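Long-range contact in two-domain protein containing predicted PHP-like metal-dependent phosphoesterase (Bacteroides vulgatus ATCC 8482, PDB 3E38), which binds zinc ions and is probably a metal-dependent phosphoesterase of the PHP family, possibly with 5'-3' exonuclease activity on DNA and RNA: residues 27-41 against 72-86. Sequence-based numbering, arbitrary orientation.
Sequences SVFSDGLVWPTVRVD and RSFDLCREQAEKLGI. With ZN (zinc ion), chain J.
In the PHP-like domain, the zinc-binding loop and helix 36-45 after it pack against helix 72-83. The two helices run roughly parallel, crossing at -37°, with a closest approach of 8.5 Å between the axes of the short segments 36-41 and 72-83. Val40 points from its helix toward helix 72-83. Its CG1, anti to the backbone N (chi1 174°), rests on Gln80 CG at 3.5 Å and on Ala81 CA. Its CG2 meets Cys77 CB. Cys77 SG in turn lies alongside the Pro36 ring, 3.6 Å from Pro36 CB. One residue further on, Gln80 NE2 donates to Asp41 OD1 at 3.2 Å. The bond is nearly straight. It uses the syn lone pair of OD1 and lies in the plane of the Gln80 amide, with the carboxylate turned 78° from it.

At the loop end, Leu76 CD1 sits 3.5 Å from Phe29 CZ and 3.8 Å from Trp35 CZ2. Arg72 CG touches the same Phe29 ring, while its NE forms a salt bridge with Asp65 of the second subunit. Ser73 CB packs against Pro36 CG. The Ser27 and Ser73 hydroxyls both hydrogen-bond Glu55 OE2, which ties helix 72-83 to the loop. That loop carries Asp31, a zinc ligand together with His56 and His196. Beneath the helices, Pro36, Ser73 and Cys77 touch Leu53 of strand 50-56, and Cys77 also reaches Leu88 of strand 87-95.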
ATOM      1  N   SER B  27      -6.298  19.326  19.447  1.00 29.55           N
ATOM      2  CA  SER B  27      -7.170  18.282  20.002  1.00 28.75           C
ATOM      3  C   SER B  27      -8.573  18.864  20.153  1.00 28.44           C
ATOM      4  O   SER B  27      -8.822  19.988  19.790  1.00 22.75           O
ATOM      5  CB  SER B  27      -6.682  17.734  21.344  1.00 28.99           C
ATOM      6  OG  SER B  27      -6.946  18.595  22.468  1.00 25.01           O
ATOM      7  N   VAL B  28      -9.482  18.060  20.664  1.00 22.16           N
ATOM      8  CA  VAL B  28     -10.857  18.483  20.852  1.00 22.48           C
ATOM      9  C   VAL B  28     -11.008  19.628  21.895  1.00 27.57           C
ATOM     10  O   VAL B  28     -12.117  20.126  22.139  1.00 26.81           O
ATOM     11  CB  VAL B  28     -11.756  17.265  21.339  1.00 23.87           C
ATOM     12  CG1 VAL B  28     -11.989  16.268  20.207  1.00 18.55           C
ATOM     13  CG2 VAL B  28     -11.169  16.617  22.558  1.00 24.02           C
ATOM     14  N   PHE B  29      -9.878  20.003  22.503  1.00 26.77           N
ATOM     15  CA  PHE B  29      -9.820  21.022  23.561  1.00 27.09           C
ATOM     16  C   PHE B  29      -9.708  22.391  22.902  1.00 29.02           C
ATOM     17  O   PHE B  29      -9.781  23.422  23.544  1.00 26.47           O
ATOM     18  CB  PHE B  29      -8.768  20.696  24.622  1.00 26.74           C
ATOM     19  CG  PHE B  29      -9.236  19.653  25.635  1.00 24.70           C
ATOM     20  CD1 PHE B  29      -9.156  18.306  25.369  1.00 26.12           C
ATOM     21  CD2 PHE B  29      -9.723  20.029  26.855  1.00 16.61           C
ATOM     22  CE1 PHE B  29      -9.617  17.369  26.268  1.00 23.09           C
ATOM     23  CE2 PHE B  29     -10.203  19.104  27.768  1.00 23.97           C
ATOM     24  CZ  PHE B  29     -10.121  17.756  27.471  1.00 33.16           C
ATOM     25  N   SER B  30      -9.554  22.349  21.578  1.00 31.87           N
ATOM     26  CA  SER B  30      -9.769  23.531  20.705  1.00 32.99           C
ATOM     27  C   SER B  30     -10.611  23.013  19.546  1.00 32.18           C
ATOM     28  O   SER B  30     -11.691  22.496  19.781  1.00 33.11           O
ATOM     29  CB  SER B  30      -8.517  24.309  20.217  1.00 32.01           C
ATOM     30  OG  SER B  30      -7.495  23.478  19.725  1.00 35.25           O
ATOM     31  N   ASP B  31     -10.065  23.093  18.335  1.00 31.12           N
ATOM     32  CA  ASP B  31     -10.790  22.728  17.082  1.00 31.73           C
ATOM     33  C   ASP B  31     -10.289  21.430  16.461  1.00 31.77           C
ATOM     34  O   ASP B  31     -10.678  21.034  15.396  1.00 32.89           O
ATOM     35  CB  ASP B  31     -10.779  23.890  16.041  1.00 31.73           C
ATOM     36  CG  ASP B  31      -9.386  24.246  15.541  1.00 30.74           C
ATOM     37  OD1 ASP B  31      -8.432  23.825  16.198  1.00 22.97           O
ATOM     38  OD2 ASP B  31      -9.220  24.976  14.503  1.00 23.87           O
ATOM     39  N   GLY B  32      -9.401  20.778  17.165  1.00 33.39           N
ATOM     40  CA  GLY B  32      -8.939  19.448  16.783  1.00 32.45           C
ATOM     41  C   GLY B  32     -10.052  18.417  16.925  1.00 29.45           C
ATOM     42  O   GLY B  32     -11.063  18.663  17.569  1.00 28.30           O
ATOM     43  N   LEU B  33      -9.825  17.219  16.407  1.00 24.59           N
ATOM     44  CA  LEU B  33     -10.896  16.201  16.364  1.00 25.80           C
ATOM     45  C   LEU B  33     -10.617  14.921  17.080  1.00 24.89           C
ATOM     46  O   LEU B  33     -11.398  13.978  17.000  1.00 27.24           O
ATOM     47  CB  LEU B  33     -11.281  15.896  14.900  1.00 25.55           C
ATOM     48  CG  LEU B  33     -12.054  16.975  14.145  1.00 33.31           C
ATOM     49  CD1 LEU B  33     -11.978  16.682  12.684  1.00 34.81           C
ATOM     50  CD2 LEU B  33     -13.559  17.097  14.637  1.00 29.95           C
ATOM     51  N   VAL B  34      -9.514  14.907  17.816  1.00 27.76           N
ATOM     52  CA  VAL B  34      -9.101  13.745  18.619  1.00 26.49           C
ATOM     53  C   VAL B  34      -8.860  14.088  20.084  1.00 28.05           C
ATOM     54  O   VAL B  34      -8.551  15.237  20.458  1.00 29.46           O
ATOM     55  CB  VAL B  34      -7.812  13.102  18.042  1.00 29.76           C
ATOM     56  CG1 VAL B  34      -8.088  12.567  16.626  1.00 25.10           C
ATOM     57  CG2 VAL B  34      -6.572  14.087  18.054  1.00 23.98           C
ATOM     58  N   TRP B  35      -9.010  13.071  20.912  1.00 23.31           N
ATOM     59  CA  TRP B  35      -8.666  13.181  22.330  1.00 25.55           C
ATOM     60  C   TRP B  35      -7.140  13.431  22.467  1.00 28.02           C
ATOM     61  O   TRP B  35      -6.362  12.891  21.691  1.00 29.54           O
ATOM     62  CB  TRP B  35      -9.084  11.924  23.066  1.00 23.75           C
ATOM     63  CG  TRP B  35      -8.968  12.080  24.496  1.00 19.47           C
ATOM     64  CD1 TRP B  35      -8.044  11.531  25.277  1.00 32.52           C
ATOM     65  CD2 TRP B  35      -9.844  12.828  25.357  1.00 27.87           C
ATOM     66  NE1 TRP B  35      -8.254  11.891  26.584  1.00 34.50           N
ATOM     67  CE2 TRP B  35      -9.353  12.689  26.662  1.00 21.44           C
ATOM     68  CE3 TRP B  35     -10.977  13.629  25.144  1.00 29.28           C
ATOM     69  CZ2 TRP B  35      -9.972  13.286  27.778  1.00 23.24           C
ATOM     70  CZ3 TRP B  35     -11.576  14.254  26.263  1.00 27.01           C
ATOM     71  CH2 TRP B  35     -11.071  14.064  27.550  1.00 25.64           C
ATOM     72  N   PRO B  36      -6.703  14.230  23.462  1.00 31.08           N
ATOM     73  CA  PRO B  36      -5.272  14.626  23.385  1.00 28.90           C
ATOM     74  C   PRO B  36      -4.278  13.511  23.390  1.00 28.95           C
ATOM     75  O   PRO B  36      -3.250  13.668  22.771  1.00 26.40           O
ATOM     76  CB  PRO B  36      -5.098  15.516  24.614  1.00 27.85           C
ATOM     77  CG  PRO B  36      -6.462  16.148  24.756  1.00 31.87           C
ATOM     78  CD  PRO B  36      -7.395  14.968  24.546  1.00 31.70           C
ATOM     79  N   THR B  37      -4.616  12.362  23.985  1.00 25.32           N
ATOM     80  CA  THR B  37      -3.639  11.279  24.102  1.00 24.95           C
ATOM     81  C   THR B  37      -3.339  10.665  22.721  1.00 28.68           C
ATOM     82  O   THR B  37      -2.270  10.131  22.439  1.00 27.38           O
ATOM     83  CB  THR B  37      -4.060  10.275  25.124  1.00 27.25           C
ATOM     84  OG1 THR B  37      -5.368   9.813  24.817  1.00 27.50           O
ATOM     85  CG2 THR B  37      -4.071  10.975  26.500  1.00 26.21           C
ATOM     86  N   VAL B  38      -4.258  10.855  21.812  1.00 27.78           N
ATOM     87  CA  VAL B  38      -4.046  10.347  20.472  1.00 25.73           C
ATOM     88  C   VAL B  38      -2.849  11.040  19.850  1.00 29.43           C
ATOM     89  O   VAL B  38      -2.124  10.430  19.070  1.00 31.40           O
ATOM     90  CB  VAL B  38      -5.278  10.602  19.580  1.00 26.43           C
ATOM     91  CG1 VAL B  38      -5.032  10.179  18.148  1.00 17.09           C
ATOM     92  CG2 VAL B  38      -6.455   9.907  20.143  1.00 12.74           C
ATOM     93  N   ARG B  39      -2.642  12.316  20.171  1.00 27.13           N
ATOM     94  CA  ARG B  39      -1.532  13.023  19.532  1.00 29.37           C
ATOM     95  C   ARG B  39      -0.194  12.427  19.969  1.00 30.55           C
ATOM     96  O   ARG B  39       0.820  12.541  19.260  1.00 29.79           O
ATOM     97  CB  ARG B  39      -1.520  14.534  19.805  1.00 30.77           C
ATOM     98  CG  ARG B  39      -2.672  15.333  19.209  1.00 29.41           C
ATOM     99  CD  ARG B  39      -2.791  15.093  17.725  1.00 33.71           C
ATOM    100  NE  ARG B  39      -3.871  15.881  17.140  1.00 26.48           N
ATOM    101  CZ  ARG B  39      -4.533  15.549  16.031  1.00 30.68           C
ATOM    102  NH1 ARG B  39      -4.239  14.428  15.374  1.00 33.13           N
ATOM    103  NH2 ARG B  39      -5.493  16.343  15.578  1.00 33.42           N
ATOM    104  N   VAL B  40      -0.235  11.778  21.126  1.00 28.85           N
ATOM    105  CA  VAL B  40       0.953  11.216  21.739  1.00 29.36           C
ATOM    106  C   VAL B  40       1.180   9.872  21.080  1.00 31.06           C
ATOM    107  O   VAL B  40       2.304   9.518  20.784  1.00 32.24           O
ATOM    108  CB  VAL B  40       0.881  11.081  23.322  1.00 27.18           C
ATOM    109  CG1 VAL B  40       2.136  10.345  23.848  1.00 19.15           C
ATOM    110  CG2 VAL B  40       0.707  12.469  24.017  1.00 22.02           C
ATOM    111  N   ASP B  41       0.097   9.124  20.894  1.00 29.22           N
ATOM    112  CA  ASP B  41       0.165   7.843  20.189  1.00 28.42           C
ATOM    113  C   ASP B  41       0.701   7.995  18.775  1.00 28.44           C
ATOM    114  O   ASP B  41       1.479   7.177  18.301  1.00 31.28           O
ATOM    115  CB  ASP B  41      -1.202   7.218  20.046  1.00 27.41           C
ATOM    116  CG  ASP B  41      -1.788   6.815  21.371  1.00 36.97           C
ATOM    117  OD1 ASP B  41      -0.975   6.470  22.244  1.00 28.29           O
ATOM    118  OD2 ASP B  41      -3.034   6.880  21.515  1.00 36.91           O
ATOM    119  N   ARG B  72      -5.315  22.335  30.159  1.00 28.92           N
ATOM    120  CA  ARG B  72      -5.847  20.963  30.304  1.00 28.94           C
ATOM    121  C   ARG B  72      -5.393  19.888  29.238  1.00 30.82           C
ATOM    122  O   ARG B  72      -5.153  18.731  29.593  1.00 28.30           O
ATOM    123  CB  ARG B  72      -7.370  21.037  30.404  1.00 26.63           C
ATOM    124  CG  ARG B  72      -8.078  19.722  30.666  1.00 21.72           C
ATOM    125  CD  ARG B  72      -7.703  19.108  31.950  1.00 18.74           C
ATOM    126  NE  ARG B  72      -8.534  17.912  32.169  1.00 18.23           N
ATOM    127  CZ  ARG B  72      -8.262  16.944  33.027  1.00 25.43           C
ATOM    128  NH1 ARG B  72      -7.159  17.000  33.754  1.00 28.89           N
ATOM    129  NH2 ARG B  72      -9.081  15.898  33.123  1.00 26.11           N
ATOM    130  N   SER B  73      -5.293  20.210  27.950  1.00 29.63           N
ATOM    131  CA  SER B  73      -4.934  19.135  27.012  1.00 31.93           C
ATOM    132  C   SER B  73      -3.480  18.690  27.272  1.00 30.94           C
ATOM    133  O   SER B  73      -3.158  17.525  27.224  1.00 33.00           O
ATOM    134  CB  SER B  73      -5.193  19.534  25.569  1.00 29.12           C
ATOM    135  OG  SER B  73      -4.534  20.715  25.250  1.00 36.52           O
ATOM    136  N   PHE B  74      -2.652  19.632  27.666  1.00 30.06           N
ATOM    137  CA  PHE B  74      -1.264  19.330  28.033  1.00 30.49           C
ATOM    138  C   PHE B  74      -1.258  18.402  29.236  1.00 26.38           C
ATOM    139  O   PHE B  74      -0.565  17.413  29.308  1.00 27.58           O
ATOM    140  CB  PHE B  74      -0.503  20.637  28.338  1.00 28.02           C
ATOM    141  CG  PHE B  74       0.855  20.441  28.976  1.00 29.64           C
ATOM    142  CD1 PHE B  74       2.004  20.311  28.188  1.00 28.93           C
ATOM    143  CD2 PHE B  74       0.995  20.473  30.348  1.00 28.99           C
ATOM    144  CE1 PHE B  74       3.221  20.152  28.749  1.00 28.79           C
ATOM    145  CE2 PHE B  74       2.215  20.333  30.922  1.00 28.50           C
ATOM    146  CZ  PHE B  74       3.340  20.143  30.118  1.00 34.08           C
ATOM    147  N   ASP B  75      -2.065  18.731  30.202  1.00 28.17           N
ATOM    148  CA  ASP B  75      -2.105  17.949  31.426  1.00 28.62           C
ATOM    149  C   ASP B  75      -2.446  16.507  31.109  1.00 28.29           C
ATOM    150  O   ASP B  75      -1.891  15.562  31.676  1.00 29.91           O
ATOM    151  CB  ASP B  75      -3.140  18.523  32.420  1.00 28.35           C
ATOM    152  CG  ASP B  75      -2.695  19.839  33.088  1.00 35.61           C
ATOM    153  OD1 ASP B  75      -1.546  20.334  32.883  1.00 36.15           O
ATOM    154  OD2 ASP B  75      -3.532  20.386  33.844  1.00 38.66           O
ATOM    155  N   LEU B  76      -3.363  16.329  30.184  1.00 28.57           N
ATOM    156  CA  LEU B  76      -3.861  14.966  29.842  1.00 27.22           C
ATOM    157  C   LEU B  76      -2.866  14.097  29.081  1.00 27.56           C
ATOM    158  O   LEU B  76      -2.981  12.879  29.030  1.00 26.51           O
ATOM    159  CB  LEU B  76      -5.140  15.076  28.997  1.00 25.74           C
ATOM    160  CG  LEU B  76      -6.377  15.524  29.761  1.00 24.99           C
ATOM    161  CD1 LEU B  76      -7.488  15.943  28.840  1.00 27.36           C
ATOM    162  CD2 LEU B  76      -6.828  14.357  30.702  1.00 23.79           C
ATOM    163  N   CYS B  77      -1.888  14.746  28.480  1.00 27.38           N
ATOM    164  CA  CYS B  77      -0.909  14.044  27.647  1.00 30.14           C
ATOM    165  C   CYS B  77       0.329  13.594  28.380  1.00 31.41           C
ATOM    166  O   CYS B  77       1.078  12.762  27.900  1.00 32.73           O
ATOM    167  CB  CYS B  77      -0.407  14.982  26.525  1.00 30.77           C
ATOM    168  SG  CYS B  77      -1.619  15.254  25.286  1.00 31.78           S
ATOM    169  N   ARG B  78       0.519  14.151  29.561  1.00 32.81           N
ATOM    170  CA  ARG B  78       1.771  13.972  30.308  1.00 32.14           C
ATOM    171  C   ARG B  78       2.171  12.535  30.632  1.00 27.65           C
ATOM    172  O   ARG B  78       3.283  12.135  30.435  1.00 28.45           O
ATOM    173  CB  ARG B  78       1.718  14.800  31.592  1.00 34.77           C
ATOM    174  CG  ARG B  78       1.660  16.321  31.305  1.00 45.16           C
ATOM    175  CD  ARG B  78       1.900  17.197  32.554  1.00 54.15           C
ATOM    176  NE  ARG B  78       3.328  17.210  32.844  1.00 64.05           N
ATOM    177  CZ  ARG B  78       3.961  18.063  33.641  1.00 69.30           C
ATOM    178  NH1 ARG B  78       3.313  19.034  34.279  1.00 72.53           N
ATOM    179  NH2 ARG B  78       5.269  17.938  33.783  1.00 69.01           N
ATOM    180  N   GLU B  79       1.248  11.752  31.103  1.00 26.85           N
ATOM    181  CA  GLU B  79       1.581  10.388  31.504  1.00 29.60           C
ATOM    182  C   GLU B  79       1.910   9.548  30.315  1.00 30.02           C
ATOM    183  O   GLU B  79       2.827   8.747  30.338  1.00 31.17           O
ATOM    184  CB  GLU B  79       0.402   9.750  32.229  1.00 30.67           C
ATOM    185  CG  GLU B  79       0.564   8.312  32.547  1.00 37.19           C
ATOM    186  CD  GLU B  79      -0.705   7.723  33.193  1.00 51.56           C
ATOM    187  OE1 GLU B  79      -1.654   8.500  33.468  1.00 55.01           O
ATOM    188  OE2 GLU B  79      -0.744   6.482  33.410  1.00 62.30           O
ATOM    189  N   GLN B  80       1.147   9.754  29.261  1.00 31.85           N
ATOM    190  CA  GLN B  80       1.317   8.979  28.054  1.00 33.26           C
ATOM    191  C   GLN B  80       2.648   9.336  27.427  1.00 31.30           C
ATOM    192  O   GLN B  80       3.361   8.469  26.955  1.00 32.06           O
ATOM    193  CB  GLN B  80       0.184   9.233  27.036  1.00 35.17           C
ATOM    194  CG  GLN B  80       0.142   8.234  25.861  1.00 40.64           C
ATOM    195  CD  GLN B  80      -0.219   6.810  26.338  1.00 51.38           C
ATOM    196  OE1 GLN B  80      -0.195   6.511  27.537  1.00 47.12           O
ATOM    197  NE2 GLN B  80      -0.564   5.939  25.395  1.00 57.08           N
ATOM    198  N   ALA B  81       2.952  10.623  27.427  1.00 28.73           N
ATOM    199  CA  ALA B  81       4.138  11.106  26.774  1.00 28.65           C
ATOM    200  C   ALA B  81       5.353  10.517  27.473  1.00 31.23           C
ATOM    201  O   ALA B  81       6.350  10.146  26.863  1.00 28.28           O
ATOM    202  CB  ALA B  81       4.188  12.640  26.761  1.00 25.31           C
ATOM    203  N   GLU B  82       5.221  10.377  28.774  1.00 35.93           N
ATOM    204  CA  GLU B  82       6.320   9.874  29.599  1.00 35.50           C
ATOM    205  C   GLU B  82       6.492   8.411  29.288  1.00 34.27           C
ATOM    206  O   GLU B  82       7.594   7.947  29.020  1.00 33.11           O
ATOM    207  CB  GLU B  82       6.029  10.066  31.093  1.00 34.85           C
ATOM    208  CG  GLU B  82       7.030   9.402  32.056  1.00 43.46           C
ATOM    209  CD  GLU B  82       6.643   9.583  33.522  1.00 50.29           C
ATOM    210  N   LYS B  83       5.386   7.686  29.311  1.00 35.40           N
ATOM    211  CA  LYS B  83       5.444   6.239  29.081  1.00 35.26           C
ATOM    212  C   LYS B  83       6.049   5.963  27.715  1.00 32.15           C
ATOM    213  O   LYS B  83       6.780   5.046  27.576  1.00 29.83           O
ATOM    214  CB  LYS B  83       4.070   5.530  29.140  1.00 35.61           C
ATOM    215  CG  LYS B  83       3.317   5.612  30.460  1.00 39.73           C
ATOM    216  N   LEU B  84       5.798   6.815  26.738  1.00 31.08           N
ATOM    217  CA  LEU B  84       6.189   6.513  25.349  1.00 30.03           C
ATOM    218  C   LEU B  84       7.422   7.236  24.927  1.00 32.16           C
ATOM    219  O   LEU B  84       7.819   7.210  23.739  1.00 31.23           O
ATOM    220  CB  LEU B  84       5.062   6.839  24.364  1.00 26.95           C
ATOM    221  CG  LEU B  84       3.807   5.958  24.513  1.00 32.42           C
ATOM    222  CD1 LEU B  84       2.808   6.347  23.455  1.00 31.90           C
ATOM    223  CD2 LEU B  84       4.132   4.499  24.417  1.00 21.86           C
ATOM    224  N   GLY B  85       8.015   7.888  25.903  1.00 30.78           N
ATOM    225  CA  GLY B  85       9.265   8.589  25.685  1.00 30.65           C
ATOM    226  C   GLY B  85       9.212   9.757  24.747  1.00 33.11           C
ATOM    227  O   GLY B  85      10.218  10.130  24.158  1.00 32.98           O
ATOM    228  N   ILE B  86       8.028  10.336  24.601  1.00 35.41           N
ATOM    229  CA  ILE B  86       7.835  11.570  23.795  1.00 29.86           C
ATOM    230  C   ILE B  86       7.967  12.783  24.700  1.00 32.32           C
ATOM    231  O   ILE B  86       7.411  12.811  25.811  1.00 34.85           O
ATOM    232  CB  ILE B  86       6.446  11.621  23.076  1.00 30.78           C
ATOM    233  CG1 ILE B  86       6.197  10.340  22.272  1.00 32.96           C
ATOM    234  CG2 ILE B  86       6.276  12.895  22.193  1.00 24.37           C
ATOM    235  CD1 ILE B  86       7.323   9.912  21.340  1.00 24.95           C
TER
HETATM  236 ZN    ZN J   6      -7.437  25.190  14.342  1.00 32.50          ZN